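Local coordinates for protein Exo-1,5-alpha-L-arabinofuranobiosidase (Gibberella zeae, PDB 5M1Z) that probably hydrolyses alpha-L-arabinofuranosidic bonds as an exo-acting enzyme that takes arabinobiose units from arabinan, at residues Arg85-Leu90 with Pro153-Phe158. Sequence-based numbering, arbitrary orientation.
Sequences RYQPQL and PVWEPF. With 6LW ((Z)-L-Arabinonhydroximo-1,4-lactone), chain B; AHR (alpha-L-arabinofuranose), chain C.
Gln87 and Glu156 both set CG anti to their carbonyl carbon and bend at chi2, which lays the amide of Gln87 across the other side chain, Gln87 CD 3.7 Å from Glu156 CG. Glutamine suits the place because one amide offers both acceptor and donor. OE1 accepts a hydrogen bond from the backbone N of Glu156 at 3.0 Å, bent (142°) with the donor well above the carbonyl plane, and another from a water that bridges to Val154 O. Gln87 NE2 donates to O5 of the arabinofuranose at 3.0 Å, and the sugar's C5 lies over the centre of the Tyr86 ring face, a flat apolar surface suited to CH groups. Strands 87-92 and 154-162 begin successive four-stranded blades of a six-bladed beta-propeller; their segments 87-90 and 154-158 run nearly parallel (15°). Trp155 gives a broader face: Pro153 packs on one side, C5 of the hydroximolactone sits 3.5 Å above the plane of the other, toward its rim, and NE1 is hydrogen-bonded to Gln173 OE1. Glu156 OE1, a carboxylate acceptor suited to a sugar hydroxyl, takes a hydrogen bond from the lactone's O2 (2.6 Å) and is also hydrogen-bonded to Ser171 OG. Gln89 CD approaches Phe158 CD2 (3.9 Å), its OE1 held by Arg32.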
loop_
_atom_site.group_PDB
_atom_site.type_symbol
_atom_site.label_atom_id
_atom_site.label_comp_id
_atom_site.label_asym_id
_atom_site.label_seq_id
_atom_site.Cartn_x
_atom_site.Cartn_y
_atom_site.Cartn_z
ATOM N N ARG A 85 10.497 10.221 -1.700
ATOM C CA ARG A 85 11.264 9.454 -0.733
ATOM C C ARG A 85 10.560 8.220 -0.162
ATOM O O ARG A 85 11.182 7.134 -0.116
ATOM C CB ARG A 85 11.698 10.336 0.407
ATOM C CG ARG A 85 12.836 9.752 1.276
ATOM C CD ARG A 85 13.387 10.773 2.270
ATOM N NE ARG A 85 13.901 11.953 1.569
ATOM C CZ ARG A 85 15.120 12.083 1.032
ATOM N NH1 ARG A 85 16.000 11.092 1.044
ATOM N NH2 ARG A 85 15.443 13.212 0.408
ATOM N N TYR A 86 9.339 8.395 0.339
ATOM C CA TYR A 86 8.647 7.324 1.042
ATOM C C TYR A 86 7.299 7.005 0.429
ATOM O O TYR A 86 6.645 7.879 -0.198
ATOM C CB TYR A 86 8.391 7.688 2.498
ATOM C CG TYR A 86 9.551 7.725 3.454
ATOM C CD1 TYR A 86 10.764 7.103 3.188
ATOM C CD2 TYR A 86 9.377 8.324 4.711
ATOM C CE1 TYR A 86 11.805 7.159 4.108
ATOM C CE2 TYR A 86 10.400 8.354 5.645
ATOM C CZ TYR A 86 11.611 7.787 5.327
ATOM O OH TYR A 86 12.561 7.820 6.277
ATOM N N GLN A 87 6.923 5.738 0.588
ATOM C CA GLN A 87 5.568 5.237 0.444
ATOM C C GLN A 87 4.936 5.490 -0.907
ATOM O O GLN A 87 3.814 6.031 -0.967
ATOM C CB GLN A 87 4.732 5.818 1.587
ATOM C CG GLN A 87 5.317 5.382 2.918
ATOM C CD GLN A 87 5.409 6.451 3.968
ATOM O OE1 GLN A 87 4.797 7.516 3.865
ATOM N NE2 GLN A 87 6.244 6.186 4.974
ATOM N N PRO A 88 5.632 5.077 -1.996
ATOM C CA PRO A 88 4.988 5.183 -3.277
ATOM C C PRO A 88 3.764 4.296 -3.406
ATOM O O PRO A 88 3.688 3.275 -2.715
ATOM C CB PRO A 88 6.067 4.713 -4.255
ATOM C CG PRO A 88 6.809 3.641 -3.465
ATOM C CD PRO A 88 6.906 4.346 -2.105
ATOM N N GLN A 89 2.846 4.652 -4.316
ATOM C CA GLN A 89 1.631 3.854 -4.587
ATOM C C GLN A 89 1.256 4.090 -6.046
ATOM O O GLN A 89 1.135 5.263 -6.453
ATOM C CB GLN A 89 0.508 4.319 -3.672
ATOM C CG GLN A 89 -0.813 3.537 -3.866
ATOM C CD GLN A 89 -0.624 2.078 -3.454
ATOM O OE1 GLN A 89 -0.013 1.788 -2.415
ATOM N NE2 GLN A 89 -1.014 1.143 -4.343
ATOM N N LEU A 90 1.144 3.035 -6.849
ATOM C CA LEU A 90 0.755 3.152 -8.216
ATOM C C LEU A 90 -0.731 2.876 -8.405
ATOM O O LEU A 90 -1.265 2.019 -7.757
ATOM C CB LEU A 90 1.570 2.197 -9.143
ATOM C CG LEU A 90 3.055 2.575 -9.174
ATOM C CD1 LEU A 90 3.852 1.406 -9.738
ATOM C CD2 LEU A 90 3.251 3.833 -10.013
ATOM N N PRO A 153 3.863 14.343 10.973
ATOM C CA PRO A 153 3.852 13.850 9.541
ATOM C C PRO A 153 2.540 13.275 9.012
ATOM O O PRO A 153 1.629 12.929 9.760
ATOM C CB PRO A 153 4.895 12.758 9.521
ATOM C CG PRO A 153 4.906 12.276 10.912
ATOM C CD PRO A 153 4.688 13.466 11.807
ATOM N N VAL A 154 2.501 13.191 7.704
ATOM C CA VAL A 154 1.499 12.438 6.963
ATOM C C VAL A 154 2.238 11.337 6.211
ATOM O O VAL A 154 3.449 11.512 5.876
ATOM C CB VAL A 154 0.660 13.347 6.054
ATOM C CG1 VAL A 154 -0.057 14.390 6.882
ATOM C CG2 VAL A 154 1.515 14.030 5.014
ATOM N N TRP A 155 1.561 10.210 5.998
ATOM C CA TRP A 155 2.178 9.062 5.378
ATOM C C TRP A 155 1.247 8.198 4.609
ATOM O O TRP A 155 0.052 8.191 4.845
ATOM C CB TRP A 155 2.720 8.103 6.402
ATOM C CG TRP A 155 3.232 8.556 7.736
ATOM C CD1 TRP A 155 2.487 8.730 8.904
ATOM C CD2 TRP A 155 4.590 8.699 8.120
ATOM N NE1 TRP A 155 3.313 9.039 9.934
ATOM C CE2 TRP A 155 4.602 9.021 9.493
ATOM C CE3 TRP A 155 5.793 8.701 7.425
ATOM C CZ2 TRP A 155 5.792 9.253 10.200
ATOM C CZ3 TRP A 155 6.978 8.947 8.128
ATOM C CH2 TRP A 155 6.965 9.215 9.494
ATOM N N GLU A 156 1.813 7.386 3.733
ATOM C CA GLU A 156 1.156 6.138 3.252
ATOM C C GLU A 156 -0.116 6.347 2.460
ATOM O O GLU A 156 -1.165 5.822 2.806
ATOM C CB GLU A 156 0.936 5.157 4.427
ATOM C CG GLU A 156 2.269 4.723 5.048
ATOM C CD GLU A 156 2.272 4.576 6.567
ATOM O OE1 GLU A 156 1.242 4.808 7.257
ATOM O OE2 GLU A 156 3.368 4.201 7.062
ATOM N N PRO A 157 -0.006 7.048 1.324
ATOM C CA PRO A 157 -1.192 7.213 0.470
ATOM C C PRO A 157 -1.690 5.921 -0.178
ATOM O O PRO A 157 -0.872 5.034 -0.591
ATOM C CB PRO A 157 -0.725 8.223 -0.599
ATOM C CG PRO A 157 0.750 7.997 -0.647
ATOM C CD PRO A 157 1.175 7.710 0.774
ATOM N N PHE A 158 -3.015 5.804 -0.245
ATOM C CA PHE A 158 -3.652 4.763 -1.025
ATOM C C PHE A 158 -4.827 5.366 -1.804
ATOM O O PHE A 158 -5.607 6.105 -1.247
ATOM C CB PHE A 158 -4.066 3.601 -0.126
ATOM C CG PHE A 158 -4.627 2.443 -0.870
ATOM C CD1 PHE A 158 -5.999 2.378 -1.134
ATOM C CD2 PHE A 158 -3.827 1.390 -1.262
ATOM C CE1 PHE A 158 -6.538 1.334 -1.835
ATOM C CE2 PHE A 158 -4.381 0.314 -1.981
ATOM C CZ PHE A 158 -5.735 0.297 -2.276
HETATM C C3 6LW B . 3.696 5.349 10.174
HETATM C C2 6LW B . 2.813 4.127 10.393
HETATM C C1 6LW B . 3.721 3.022 9.883
HETATM O O3 6LW B . 3.582 6.197 11.312
HETATM O O4 6LW B . 4.914 3.529 9.263
HETATM O O1 6LW B . 4.452 1.005 10.886
HETATM C C4 6LW B . 5.098 4.752 9.973
HETATM N N1 6LW B . 3.560 1.706 10.064
HETATM O O2 6LW B . 1.564 4.316 9.741
HETATM C C5 6LW B . 6.094 5.522 9.134
HETATM O O5 6LW B . 7.346 4.803 9.234
HETATM O O5 AHR C . 8.288 3.989 4.534
HETATM C C5 AHR C . 9.482 4.102 5.330
HETATM C C4 AHR C . 9.180 4.033 6.829
HETATM O O4 AHR C . 8.141 4.952 7.152
HETATM C C3 AHR C . 10.365 4.468 7.729
HETATM O O3 AHR C . 11.356 3.429 7.883
HETATM C C2 AHR C . 9.669 4.948 9.009
HETATM O O2 AHR C . 10.355 5.977 9.735
HETATM C C1 AHR C . 8.350 5.508 8.470
HETATM O O HOH W 1 1.718 4.431 0.105
HETATM O O HOH W 2 5.761 3.048 5.991
HETATM O O HOH W 3 5.524 10.275 4.368
HETATM O O HOH W 4 -0.311 1.762 0.300
#